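Local coordinates for protein putative DNA helicase (Lactobacillus plantarum, PDB 3DMN) that probably unwinds DNA as a helicase, its C-terminal domain being related to those of UvrD-like helicases of the P-loop NTPase clan, at residues P35-T40 and A166-N171; D48-Q53 and K79-R84; V88-T93 and V102-S107; A117-N122 and T149-G154. All coordinates share one frame; numbering follows the deposited sequence. Where two conformers were deposited one is given.

Contact 1: P35-T40 and A166-N171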
loop_
_atom_site.group_PDB
_atom_site.type_symbol
_atom_site.label_atom_id
_atom_site.label_comp_id
_atom_site.label_asym_id
_atom_site.label_seq_id
_atom_site.Cartn_x
_atom_site.Cartn_y
_atom_site.Cartn_z
ATOM N N PRO A 35 -2.441 1.892 -10.731
ATOM C CA PRO A 35 -2.156 1.087 -9.507
ATOM C C PRO A 35 -2.134 -0.387 -9.830
ATOM O O PRO A 35 -2.881 -0.858 -10.698
ATOM C CB PRO A 35 -3.325 1.416 -8.579
ATOM C CG PRO A 35 -3.724 2.851 -9.017
ATOM C CD PRO A 35 -3.548 2.846 -10.532
ATOM N N ASN A 36 -1.207 -1.098 -9.207
ATOM C CA ASN A 36 -1.123 -2.554 -9.423
ATOM C C ASN A 36 -1.559 -3.299 -8.192
ATOM O O ASN A 36 -1.055 -3.051 -7.102
ATOM C CB ASN A 36 0.247 -3.026 -9.961
ATOM C CG ASN A 36 1.390 -2.856 -8.980
ATOM O OD1 ASN A 36 2.141 -3.824 -8.723
ATOM N ND2 ASN A 36 1.570 -1.657 -8.465
ATOM N N VAL A 37 -2.511 -4.206 -8.394
ATOM C CA VAL A 37 -3.036 -5.034 -7.308
ATOM C C VAL A 37 -2.508 -6.457 -7.518
ATOM O O VAL A 37 -2.551 -6.998 -8.641
ATOM C CB VAL A 37 -4.588 -5.028 -7.350
ATOM C CG1 VAL A 37 -5.175 -5.984 -6.295
ATOM C CG2 VAL A 37 -5.091 -3.584 -7.131
ATOM N N VAL A 38 -2.019 -7.055 -6.431
ATOM C CA VAL A 38 -1.518 -8.438 -6.533
ATOM C C VAL A 38 -2.138 -9.213 -5.418
ATOM O O VAL A 38 -2.002 -8.845 -4.255
ATOM C CB VAL A 38 0.012 -8.521 -6.460
ATOM C CG1 VAL A 38 0.464 -9.952 -6.720
ATOM C CG2 VAL A 38 0.639 -7.590 -7.482
ATOM N N VAL A 39 -2.824 -10.296 -5.791
ATOM C CA VAL A 39 -3.465 -11.172 -4.802
ATOM C C VAL A 39 -2.620 -12.422 -4.682
ATOM O O VAL A 39 -2.298 -13.051 -5.700
ATOM C CB VAL A 39 -4.906 -11.518 -5.189
ATOM C CG1 VAL A 39 -5.515 -12.548 -4.199
ATOM C CG2 VAL A 39 -5.755 -10.222 -5.237
ATOM N N THR A 40 -2.232 -12.755 -3.452
ATOM C CA THR A 40 -1.273 -13.832 -3.199
ATOM C C THR A 40 -1.911 -14.877 -2.290
ATOM O O THR A 40 -2.834 -14.565 -1.551
ATOM C CB THR A 40 -0.013 -13.277 -2.520
ATOM O OG1 THR A 40 -0.327 -12.784 -1.209
ATOM C CG2 THR A 40 0.617 -12.128 -3.372
ATOM N N ALA A 166 -10.800 -1.230 -15.286
ATOM C CA ALA A 166 -9.881 -0.484 -16.155
ATOM C C ALA A 166 -8.852 0.369 -15.370
ATOM O O ALA A 166 -7.806 0.769 -15.907
ATOM C CB ALA A 166 -10.675 0.424 -17.095
ATOM N N LEU A 167 -9.206 0.701 -14.132
ATOM C CA LEU A 167 -8.413 1.676 -13.332
ATOM C C LEU A 167 -7.219 1.074 -12.623
ATOM O O LEU A 167 -6.471 1.783 -11.938
ATOM C CB LEU A 167 -9.319 2.388 -12.308
ATOM C CG LEU A 167 -10.416 3.257 -12.952
ATOM C CD1 LEU A 167 -11.326 3.829 -11.866
ATOM C CD2 LEU A 167 -9.820 4.402 -13.744
ATOM N N TYR A 168 -7.064 -0.239 -12.701
ATOM C CA TYR A 168 -5.900 -0.859 -12.086
ATOM C C TYR A 168 -5.527 -2.123 -12.801
ATOM O O TYR A 168 -6.349 -2.657 -13.579
ATOM C CB TYR A 168 -6.180 -1.157 -10.594
ATOM C CG TYR A 168 -7.296 -2.143 -10.337
ATOM C CD1 TYR A 168 -6.994 -3.485 -10.049
ATOM C CD2 TYR A 168 -8.644 -1.736 -10.304
ATOM C CE1 TYR A 168 -8.019 -4.412 -9.762
ATOM C CE2 TYR A 168 -9.675 -2.662 -10.031
ATOM C CZ TYR A 168 -9.340 -3.992 -9.746
ATOM O OH TYR A 168 -10.292 -4.953 -9.440
ATOM N N THR A 169 -4.305 -2.621 -12.541
ATOM C CA THR A 169 -3.924 -3.941 -13.046
ATOM C C THR A 169 -4.043 -4.980 -11.933
ATOM O O THR A 169 -3.892 -4.656 -10.746
ATOM C CB THR A 169 -2.512 -3.965 -13.639
ATOM O OG1 THR A 169 -1.550 -3.766 -12.596
ATOM C CG2 THR A 169 -2.380 -2.877 -14.744
ATOM N N LEU A 170 -4.346 -6.217 -12.333
ATOM C CA LEU A 170 -4.532 -7.304 -11.383
ATOM C C LEU A 170 -3.601 -8.451 -11.745
ATOM O O LEU A 170 -3.666 -8.997 -12.866
ATOM C CB LEU A 170 -5.991 -7.777 -11.379
ATOM C CG LEU A 170 -6.311 -8.918 -10.413
ATOM C CD1 LEU A 170 -6.132 -8.457 -8.969
ATOM C CD2 LEU A 170 -7.749 -9.439 -10.667
ATOM N N ASN A 171 -2.762 -8.837 -10.786
ATOM C CA ASN A 171 -1.835 -9.968 -10.969
ATOM C C ASN A 171 -1.081 -9.913 -12.294
ATOM O O ASN A 171 -1.003 -10.925 -13.011
ATOM C CB ASN A 171 -2.568 -11.297 -10.827
ATOM C CG ASN A 171 -3.192 -11.454 -9.484
ATOM O OD1 ASN A 171 -2.711 -10.894 -8.527
ATOM N ND2 ASN A 171 -4.280 -12.237 -9.399
HETATM O O HOH W 1 -1.012 -6.179 -10.989
#
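Val37 is flanked on one side by Tyr168 and on the other by Leu170. Its CG2 methyl reaches the Tyr168 ring obliquely, 3.5 Å from CD1, while CG1 meets Leu170 CD1. With CG1 anti to the backbone N (chi1 175°) the two methyls spread lengthwise along the strand, and a beta-branched valine can therefore serve both neighbours at once. The backbone of Val37 is also gripped at both ends: its N donates to Thr169 O at 2.8 Å, and its O accepts the amide of Asn171 as well as a water, which lies 2.9 Å from Val37 O. The same water reaches Thr169 OG1, tying hydroxyl to carbonyl. This is the parallel pairing of strand 36-40 with the short strand 169-170, the outermost strand on this side of the chain's parallel sheet, and strand 147-153 flanks 36-40 on its other side. Pro35 opens the pairing. Lacking an N-H, it offers only its O, which takes the amide of Thr169 at 2.9 Å, and its ring carbon CD rests 3.4 Å from Leu167 O. Beyond Leu170 the chain leaves the strand conformation at Asn171, whose positive phi of 47° puts it in the left-handed helical region, which asparagine enters more readily than most residues. Its side chain then imitates a further strand carbonyl: OD1 accepts Val39 N at 2.8 Å, the donor lying in the carbonyl plane and the bond running nearly straight at 169°. Leu156, from a loop, packs on both Val37 and Val39.

Contact 2: D48-Q53 and K79-R84. With ACT (acetate ion), chain F.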
loop_
_atom_site.group_PDB
_atom_site.type_symbol
_atom_site.label_atom_id
_atom_site.label_comp_id
_atom_site.label_asym_id
_atom_site.label_seq_id
_atom_site.Cartn_x
_atom_site.Cartn_y
_atom_site.Cartn_z
ATOM N N ASP A 48 6.864 -12.014 -0.541
ATOM C CA ASP A 48 7.606 -12.093 -1.813
ATOM C C ASP A 48 7.233 -10.890 -2.711
ATOM O O ASP A 48 8.091 -10.257 -3.360
ATOM C CB ASP A 48 7.206 -13.343 -2.599
ATOM C CG ASP A 48 7.769 -14.655 -2.014
ATOM O OD1 ASP A 48 8.570 -14.629 -1.043
ATOM O OD2 ASP A 48 7.507 -15.730 -2.628
ATOM N N GLN A 49 5.930 -10.611 -2.794
ATOM C CA GLN A 49 5.516 -9.533 -3.693
ATOM C C GLN A 49 5.972 -8.178 -3.198
ATOM O O GLN A 49 6.312 -7.298 -4.013
ATOM C CB GLN A 49 4.005 -9.539 -3.969
ATOM C CG GLN A 49 3.564 -8.412 -4.908
ATOM C CD GLN A 49 4.264 -8.377 -6.271
ATOM O OE1 GLN A 49 4.651 -9.408 -6.838
ATOM N NE2 GLN A 49 4.413 -7.166 -6.812
ATOM N N VAL A 50 5.971 -7.978 -1.883
ATOM C CA VAL A 50 6.495 -6.725 -1.315
ATOM C C VAL A 50 7.992 -6.563 -1.671
ATOM O O VAL A 50 8.444 -5.486 -2.082
ATOM C CB VAL A 50 6.302 -6.668 0.197
ATOM C CG1 VAL A 50 6.954 -5.449 0.759
ATOM C CG2 VAL A 50 4.784 -6.666 0.530
ATOM N N VAL A 51 8.759 -7.630 -1.497
ATOM C CA VAL A 51 10.201 -7.589 -1.823
ATOM C C VAL A 51 10.406 -7.208 -3.301
ATOM O O VAL A 51 11.219 -6.325 -3.659
ATOM C CB VAL A 51 10.845 -8.951 -1.501
ATOM C CG1 VAL A 51 12.242 -9.074 -2.106
ATOM C CG2 VAL A 51 10.942 -9.115 0.022
ATOM N N ASP A 52 9.621 -7.857 -4.151
ATOM C CA ASP A 52 9.690 -7.668 -5.582
ATOM C C ASP A 52 9.284 -6.237 -5.980
ATOM O O ASP A 52 9.962 -5.597 -6.824
ATOM C CB ASP A 52 8.807 -8.664 -6.291
ATOM C CG ASP A 52 9.321 -10.073 -6.193
ATOM O OD1 ASP A 52 10.407 -10.295 -5.622
ATOM O OD2 ASP A 52 8.633 -10.963 -6.749
ATOM N N GLN A 53 8.206 -5.738 -5.373
ATOM C CA GLN A 53 7.774 -4.366 -5.639
ATOM C C GLN A 53 8.798 -3.325 -5.174
ATOM O O GLN A 53 9.034 -2.323 -5.844
ATOM C CB GLN A 53 6.411 -4.097 -5.002
ATOM C CG GLN A 53 5.806 -2.754 -5.481
ATOM C CD GLN A 53 5.405 -2.805 -6.933
ATOM O OE1 GLN A 53 5.733 -1.900 -7.721
ATOM N NE2 GLN A 53 4.740 -3.867 -7.310
ATOM N N LYS A 79 9.042 -8.043 10.721
ATOM C CA LYS A 79 9.865 -9.211 11.083
ATOM C C LYS A 79 10.152 -10.019 9.808
ATOM O O LYS A 79 11.283 -10.441 9.569
ATOM C CB LYS A 79 9.113 -10.066 12.098
ATOM C CG LYS A 79 9.856 -11.348 12.430
ATOM C CD LYS A 79 9.072 -12.205 13.417
ATOM C CE LYS A 79 9.733 -13.575 13.563
ATOM N NZ LYS A 79 9.014 -14.491 14.507
ATOM N N ALA A 80 9.120 -10.231 8.985
ATOM C CA ALA A 80 9.282 -11.043 7.770
ATOM C C ALA A 80 10.240 -10.350 6.785
ATOM O O ALA A 80 11.132 -10.991 6.222
ATOM C CB ALA A 80 7.956 -11.278 7.118
ATOM N N LEU A 81 10.105 -9.030 6.618
ATOM C CA LEU A 81 10.944 -8.353 5.645
ATOM C C LEU A 81 12.407 -8.346 6.092
ATOM O O LEU A 81 13.336 -8.486 5.276
ATOM C CB LEU A 81 10.466 -6.930 5.441
ATOM C CG LEU A 81 9.183 -6.813 4.604
ATOM C CD1 LEU A 81 8.794 -5.321 4.684
ATOM C CD2 LEU A 81 9.407 -7.247 3.131
ATOM N N LYS A 82 12.636 -8.212 7.396
ATOM C CA LYS A 82 14.041 -8.271 7.875
ATOM C C LYS A 82 14.643 -9.640 7.574
ATOM O O LYS A 82 15.810 -9.748 7.228
ATOM C CB LYS A 82 14.116 -7.953 9.370
ATOM C CG LYS A 82 13.855 -6.465 9.638
ATOM C CD LYS A 82 14.097 -6.158 11.118
ATOM C CE LYS A 82 13.826 -4.682 11.476
ATOM N NZ LYS A 82 13.978 -4.432 12.985
ATOM N N ALA A 83 13.825 -10.686 7.692
ATOM C CA ALA A 83 14.254 -12.045 7.345
ATOM C C ALA A 83 14.385 -12.255 5.829
ATOM O O ALA A 83 14.853 -13.320 5.390
ATOM C CB ALA A 83 13.265 -13.077 7.996
ATOM N N ARG A 84 14.051 -11.236 5.033
ATOM C CA ARG A 84 14.358 -11.271 3.592
ATOM C C ARG A 84 15.557 -10.419 3.252
ATOM O O ARG A 84 15.863 -10.210 2.054
ATOM C CB ARG A 84 13.171 -10.776 2.731
ATOM C CG ARG A 84 11.898 -11.568 2.942
ATOM C CD ARG A 84 12.078 -13.109 2.911
ATOM N NE ARG A 84 10.722 -13.708 2.962
ATOM C CZ ARG A 84 9.883 -13.795 1.918
ATOM N NH1 ARG A 84 10.257 -13.355 0.699
ATOM N NH2 ARG A 84 8.659 -14.332 2.125
HETATM C C ACT F . 12.617 -1.253 13.056
HETATM O O ACT F . 12.257 -0.057 13.208
HETATM O OXT ACT F . 13.842 -1.503 13.151
HETATM C CH3 ACT F . 11.638 -2.346 12.856
#
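Val51 sets its CG2 methyl against the root of the Arg84 side chain, 3.9 Å from Arg84 CB and as close to CG, the two side chains crossing at about a right angle. The same methyl touches Leu81 CD2, which lies 3.9 Å from Val50 CG1 as well. One branch of a leucine thus fits between two successive valines of helix 43-59, and these compact, beta-branched residues probably help helix 71-82 come close, the CA atoms of Val51 and Leu81 being 7.5 Å apart. Val50 and Leu81 both continue inward onto Ile66 of the sheet. Toward solvent the contact turns polar. Arg84 bends at chi2 (-47°), runs straight through chi3 and turns again at the guanidinium, which meets Asp48. Asp48 OD1 accepts Arg84 NH1 at 2.7 Å, 20° out of the guanidinium plane, and, weakly, Arg84 NH2 at 3.2 Å. With the planes 71° apart, and both N-H groups directed at OD1, this is not the flat two-oxygen pair. NH2 has a second acidic partner in Glu44. With an alanine at Arg84, the carboxylates of Asp48 and Glu44 would probably lose the positive charge between them and Val51 CG2 its cover. A polar bridge thus lies at the outer side of an apolar Val50, Val51 and Leu81 cluster, and the one positive charge shared by two carboxylates probably offsets their mutual repulsion and helps hold the guanidinium in place.

Contact 3: V88-T93 and V102-S107. With ACT (acetate ion), chain F; ACT (acetate ion), chain C.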
loop_
_atom_site.group_PDB
_atom_site.type_symbol
_atom_site.label_atom_id
_atom_site.label_comp_id
_atom_site.label_asym_id
_atom_site.label_seq_id
_atom_site.Cartn_x
_atom_site.Cartn_y
_atom_site.Cartn_z
ATOM N N VAL A 88 14.738 -2.372 7.280
ATOM C CA VAL A 88 13.332 -1.990 7.598
ATOM C C VAL A 88 13.281 -1.091 8.819
ATOM O O VAL A 88 13.981 -1.325 9.845
ATOM C CB VAL A 88 12.459 -3.202 7.874
ATOM C CG1 VAL A 88 10.944 -2.762 7.914
ATOM C CG2 VAL A 88 12.684 -4.226 6.788
ATOM N N THR A 89 12.461 -0.044 8.695
ATOM C CA THR A 89 12.192 0.850 9.815
ATOM C C THR A 89 10.683 0.850 10.038
ATOM O O THR A 89 9.928 1.374 9.210
ATOM C CB THR A 89 12.679 2.261 9.509
ATOM O OG1 THR A 89 14.101 2.235 9.374
ATOM C CG2 THR A 89 12.290 3.228 10.639
ATOM N N LEU A 90 10.261 0.251 11.150
ATOM C CA LEU A 90 8.860 0.273 11.517
ATOM C C LEU A 90 8.687 1.570 12.285
ATOM O O LEU A 90 9.204 1.725 13.422
ATOM C CB LEU A 90 8.493 -0.974 12.319
ATOM C CG LEU A 90 7.108 -0.987 12.975
ATOM C CD1 LEU A 90 6.124 -0.652 11.949
ATOM C CD2 LEU A 90 6.822 -2.330 13.586
ATOM N N ILE A 91 8.065 2.540 11.595
ATOM C CA ILE A 91 8.090 3.952 12.054
ATOM C C ILE A 91 7.201 4.146 13.238
ATOM O O ILE A 91 6.151 3.503 13.364
ATOM C CB ILE A 91 7.821 5.051 10.942
ATOM C CG1 ILE A 91 6.354 5.087 10.494
ATOM C CG2 ILE A 91 8.848 4.932 9.775
ATOM C CD1 ILE A 91 5.901 6.446 9.934
ATOM N N GLN A 92 7.679 5.017 14.152
ATOM C CA GLN A 92 6.953 5.340 15.399
ATOM C C GLN A 92 6.563 6.824 15.430
ATOM O O GLN A 92 5.793 7.270 16.299
ATOM C CB GLN A 92 7.813 5.030 16.633
ATOM C CG GLN A 92 8.471 3.632 16.666
ATOM C CD GLN A 92 8.880 3.194 18.070
ATOM O OE1 GLN A 92 8.573 3.868 19.057
ATOM N NE2 GLN A 92 9.587 2.064 18.162
ATOM N N THR A 93 7.113 7.581 14.478
ATOM C CA THR A 93 6.802 9.003 14.356
ATOM C C THR A 93 7.046 9.420 12.902
ATOM O O THR A 93 7.810 8.769 12.211
ATOM C CB THR A 93 7.612 9.808 15.408
ATOM O OG1 THR A 93 6.966 11.064 15.627
ATOM C CG2 THR A 93 9.107 9.982 14.996
ATOM N N VAL A 102 13.687 0.925 3.971
ATOM C CA VAL A 102 12.227 0.643 3.868
ATOM C C VAL A 102 11.416 1.148 5.077
ATOM O O VAL A 102 11.634 0.687 6.194
ATOM C CB VAL A 102 11.992 -0.888 3.683
ATOM C CG1 VAL A 102 10.539 -1.222 3.464
ATOM C CG2 VAL A 102 12.836 -1.439 2.528
ATOM N N ILE A 103 10.436 2.037 4.873
ATOM C CA ILE A 103 9.594 2.449 6.011
ATOM C C ILE A 103 8.308 1.632 5.994
ATOM O O ILE A 103 7.691 1.465 4.938
ATOM C CB ILE A 103 9.212 3.983 6.097
ATOM C CG1 ILE A 103 8.491 4.442 4.861
ATOM C CG2 ILE A 103 10.430 4.858 6.440
ATOM C CD1 ILE A 103 8.131 5.907 4.898
ATOM N N VAL A 104 7.943 1.123 7.171
ATOM C CA VAL A 104 6.671 0.446 7.387
ATOM C C VAL A 104 5.903 1.334 8.371
ATOM O O VAL A 104 6.415 1.625 9.485
ATOM C CB VAL A 104 6.883 -1.001 7.973
ATOM C CG1 VAL A 104 5.510 -1.575 8.275
ATOM C CG2 VAL A 104 7.577 -1.882 6.939
ATOM N N VAL A 105 4.700 1.734 7.970
ATOM C CA VAL A 105 3.968 2.841 8.577
ATOM C C VAL A 105 2.588 2.278 8.957
ATOM O O VAL A 105 1.825 1.903 8.082
ATOM C CB VAL A 105 3.726 4.038 7.481
ATOM C CG1 VAL A 105 2.967 5.237 8.065
ATOM C CG2 VAL A 105 5.032 4.525 6.835
ATOM N N PRO A 106 2.252 2.238 10.265
ATOM C CA PRO A 106 0.814 1.924 10.543
ATOM C C PRO A 106 -0.100 3.039 10.045
ATOM O O PRO A 106 0.280 4.209 10.097
ATOM C CB PRO A 106 0.748 1.907 12.064
ATOM C CG PRO A 106 2.173 1.722 12.500
ATOM C CD PRO A 106 3.027 2.421 11.502
ATOM N N SER A 107 -1.301 2.689 9.605
ATOM C CA SER A 107 -2.183 3.654 8.946
ATOM C C SER A 107 -2.338 4.916 9.764
ATOM O O SER A 107 -2.305 6.037 9.235
ATOM C CB SER A 107 -3.567 3.061 8.660
ATOM O OG SER A 107 -4.218 2.636 9.866
HETATM C C ACT F . 12.617 -1.253 13.056
HETATM O O ACT F . 12.257 -0.057 13.208
HETATM O OXT ACT F . 13.842 -1.503 13.151
HETATM C CH3 ACT F . 11.638 -2.346 12.856
HETATM C C ACT C . 17.276 -3.319 9.737
HETATM O O ACT C . 16.372 -4.006 9.223
HETATM O OXT ACT C . 17.370 -2.146 9.326
HETATM C CH3 ACT C . 18.152 -3.821 10.774
#
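Ile91 reaches along the neighbouring strand: CG2 goes one way to Ile103 CG2, 3.7 Å off, while CD1 goes the other way to Val105, equally 3.7 Å from its CG1 and CG2. This spread comes from CG1 standing between the backbone N and the carbonyl carbon (chi1 72°), which lifts the longer arm over the peptide that joins Val104 to Val105. Putting an alanine at Ile91 would probably open a gap beside Ile103 and Val105, whose methyls would lose their common neighbour. On the other side of the sheet the valines cross obliquely, Val88 CG1 touching Val104 CG2 at 3.6 Å. Leu90 carries its CD1 back to the second methyl of the same residue, 3.8 Å from Val104 CG1, so that Val104 is held between two side chains of the outer strand. Val88 and Leu90 also pack on Thr78 of helix 71-82, which lies along this face. Between the faces the backbones are joined by three bonds: Thr89 N to Val102 O, Val104 N to Thr89 O and, at 2.8 Å, Ile91 N to Val104 O. Along its outer edge, strand 88-90 offers amides to two acetate ions, probably from the crystallisation liquor, one at Val88 N and one with its O 2.9 Å from Leu90 N. Beta-branched valine and isoleucine suit extended strands, and they and leucine give apolar surfaces on both faces. Such parallel strands, with helices laid on the faces, are characteristic of open alpha/beta sheets, consistent with the P-loop NTPase clan to which this domain is related, strand 88-90 being outermost here.

Contact 4: A117-N122 and T149-G154. With ACT (acetate ion), chain K; ACT (acetate ion), chain L.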
loop_
_atom_site.group_PDB
_atom_site.type_symbol
_atom_site.label_atom_id
_atom_site.label_comp_id
_atom_site.label_asym_id
_atom_site.label_seq_id
_atom_site.Cartn_x
_atom_site.Cartn_y
_atom_site.Cartn_z
ATOM N N ALA A 117 5.826 6.559 -3.556
ATOM C CA ALA A 117 5.239 5.241 -3.830
ATOM C C ALA A 117 4.739 4.664 -2.512
ATOM O O ALA A 117 5.367 4.830 -1.447
ATOM C CB ALA A 117 6.288 4.333 -4.420
ATOM N N VAL A 118 3.604 3.983 -2.593
ATOM C CA VAL A 118 3.050 3.313 -1.423
ATOM C C VAL A 118 2.806 1.867 -1.806
ATOM O O VAL A 118 2.299 1.585 -2.888
ATOM C CB VAL A 118 1.687 3.958 -0.990
ATOM C CG1 VAL A 118 0.970 3.075 0.055
ATOM C CG2 VAL A 118 1.951 5.378 -0.406
ATOM N N ILE A 119 3.132 0.981 -0.878
ATOM C CA ILE A 119 2.649 -0.418 -0.975
ATOM C C ILE A 119 1.663 -0.636 0.167
ATOM O O ILE A 119 2.048 -0.477 1.325
ATOM C CB ILE A 119 3.804 -1.392 -0.861
ATOM C CG1 ILE A 119 4.793 -1.200 -2.017
ATOM C CG2 ILE A 119 3.297 -2.886 -0.786
ATOM C CD1 ILE A 119 6.168 -1.951 -1.793
ATOM N N VAL A 120 0.390 -0.909 -0.150
ATOM C CA VAL A 120 -0.611 -1.189 0.873
ATOM C C VAL A 120 -0.485 -2.647 1.264
ATOM O O VAL A 120 -0.724 -3.549 0.463
ATOM C CB VAL A 120 -2.053 -0.894 0.364
ATOM C CG1 VAL A 120 -3.045 -1.115 1.469
ATOM C CG2 VAL A 120 -2.118 0.542 -0.146
ATOM N N TRP A 121 -0.161 -2.879 2.539
ATOM C CA TRP A 121 0.051 -4.263 2.977
ATOM C C TRP A 121 -1.258 -4.936 3.393
ATOM O O TRP A 121 -1.968 -4.524 4.350
ATOM C CB TRP A 121 1.092 -4.341 4.130
ATOM C CG TRP A 121 1.154 -5.689 4.731
ATOM C CD1 TRP A 121 0.809 -6.040 6.027
ATOM C CD2 TRP A 121 1.508 -6.906 4.066
ATOM N NE1 TRP A 121 0.977 -7.410 6.216
ATOM C CE2 TRP A 121 1.383 -7.962 5.018
ATOM C CE3 TRP A 121 1.953 -7.211 2.769
ATOM C CZ2 TRP A 121 1.689 -9.283 4.696
ATOM C CZ3 TRP A 121 2.227 -8.557 2.443
ATOM C CH2 TRP A 121 2.086 -9.556 3.411
ATOM N N ASN A 122 -1.560 -6.002 2.661
ATOM C CA ASN A 122 -2.658 -6.915 3.013
ATOM C C ASN A 122 -4.033 -6.256 2.945
ATOM O O ASN A 122 -4.809 -6.265 3.919
ATOM C CB ASN A 122 -2.443 -7.657 4.322
ATOM C CG ASN A 122 -3.042 -9.065 4.249
ATOM O OD1 ASN A 122 -3.639 -9.387 3.226
ATOM N ND2 ASN A 122 -2.937 -9.866 5.324
ATOM N N THR A 149 0.664 0.375 -5.061
ATOM C CA THR A 149 0.634 -1.093 -5.190
ATOM C C THR A 149 -0.187 -1.575 -4.022
ATOM O O THR A 149 -0.041 -1.097 -2.926
ATOM C CB THR A 149 2.054 -1.715 -5.050
ATOM O OG1 THR A 149 2.892 -1.228 -6.092
ATOM C CG2 THR A 149 1.968 -3.258 -5.163
ATOM N N LEU A 150 -1.073 -2.536 -4.280
ATOM C CA LEU A 150 -1.835 -3.207 -3.197
ATOM C C LEU A 150 -1.509 -4.670 -3.249
ATOM O O LEU A 150 -1.643 -5.309 -4.294
ATOM C CB LEU A 150 -3.363 -3.018 -3.323
ATOM C CG LEU A 150 -3.912 -1.625 -3.039
ATOM C CD1 LEU A 150 -3.637 -0.693 -4.182
ATOM C CD2 LEU A 150 -5.448 -1.752 -2.881
ATOM N N VAL A 151 -1.126 -5.204 -2.095
ATOM C CA VAL A 151 -0.880 -6.659 -1.959
ATOM C C VAL A 151 -1.912 -7.234 -1.035
ATOM O O VAL A 151 -2.094 -6.722 0.053
ATOM C CB VAL A 151 0.562 -6.966 -1.419
ATOM C CG1 VAL A 151 0.770 -8.479 -1.226
ATOM C CG2 VAL A 151 1.633 -6.406 -2.361
ATOM N N ALA A 152 -2.588 -8.313 -1.457
ATOM C CA ALA A 152 -3.628 -8.921 -0.601
ATOM C C ALA A 152 -3.255 -10.366 -0.418
ATOM O O ALA A 152 -2.831 -11.006 -1.373
ATOM C CB ALA A 152 -5.018 -8.837 -1.298
ATOM N N VAL A 153 -3.430 -10.871 0.792
ATOM C CA VAL A 153 -3.191 -12.293 1.096
ATOM C C VAL A 153 -4.564 -12.958 1.199
ATOM O O VAL A 153 -5.393 -12.623 2.083
ATOM C CB VAL A 153 -2.452 -12.460 2.413
ATOM C CG1 VAL A 153 -2.299 -13.965 2.730
ATOM C CG2 VAL A 153 -1.063 -11.808 2.288
ATOM N N GLY A 154 -4.816 -13.880 0.286
ATOM C CA GLY A 154 -6.060 -14.640 0.264
ATOM C C GLY A 154 -6.941 -14.130 -0.844
ATOM O O GLY A 154 -6.822 -14.537 -1.998
HETATM C C ACT K . -0.811 -9.276 8.192
HETATM O O ACT K . 0.347 -8.847 8.611
HETATM O OXT ACT K . -1.723 -8.473 7.804
HETATM C CH3 ACT K . -1.129 -10.731 8.130
HETATM C C ACT L . -2.902 -13.398 6.045
HETATM O O ACT L . -1.792 -12.919 6.397
HETATM O OXT ACT L . -3.783 -12.639 5.580
HETATM C CH3 ACT L . -3.166 -14.869 6.179
HETATM O O HOH W 2 4.293 0.931 -5.098
#
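Strands 118-121 and 149-153 run parallel, their axes 4.6 Å apart at an angle of 18°, with near-straight bonds such as Val120 N to Thr149 O at 2.8 Å. At the opening end, Val118 O takes the amide of Thr149 and accepts a hydrogen bond from a water 2.8 Å from Thr149 OG1, a hydroxyl also hydrogen-bonded by Asn36 ND2 of the neighbouring strand 36-40. Ile119 runs alongside Thr149 and Val151 on one face, its CG1 nearest Thr149 CB and its CG2 nearest Val151 CG2; on the reverse face Val120 CB meets Leu150 CG at 3.9 Å. Trp121 turns its indole along the sheet, CG anti to the backbone N (chi1 171°), so that CZ3 approaches Val151 CG1 and CH2 approaches Val153 CG2, both obliquely. The breadth of the ring lets one residue span two valines, and Val50 of helix 43-59 packs against it too. Trp121 NE1 donates, in the plane of the ring, to an acetate oxygen O 2.9 Å away. Asn122 follows with a left-handed backbone (phi 65°), a conformation asparagine accepts readily. Its own N makes a weak bond to Val151 O, while OD1 acts in place of a strand carbonyl, receiving Val153 N at 2.9 Å from a position tilted off the amide plane. ND2 is left to donate to two acetates, one of them shared with Trp121. The two strands and helix 134-141 between them make a beta-alpha-beta unit at the centre of the chain's parallel sheet, largely in the part related to the UvrD-like C-terminal domain, as in other P-loop NTPases.

Contacts 1, 3 and 4 all belong to one parallel sheet, whose strands run in the order 88-90, 102-106, 64-68, 118-121, 147-153, 36-40, 169-170. Contacts 3 and 1 therefore sit at its two ends, their centres about 24 Å apart, and contact 4 lies between them, its centre about 10 Å from that of contact 1. Contact 2 joins two helices packed on the sheet: helix 43-59 touches contacts 1 and 4, and helix 71-82 leads into contact 3. Along the chain contacts 2, 3 and 4 follow in series, all nested in the loop closed by contact 1. The C-terminal strand thus returns to pair with the first one, completing a single alpha/beta domain.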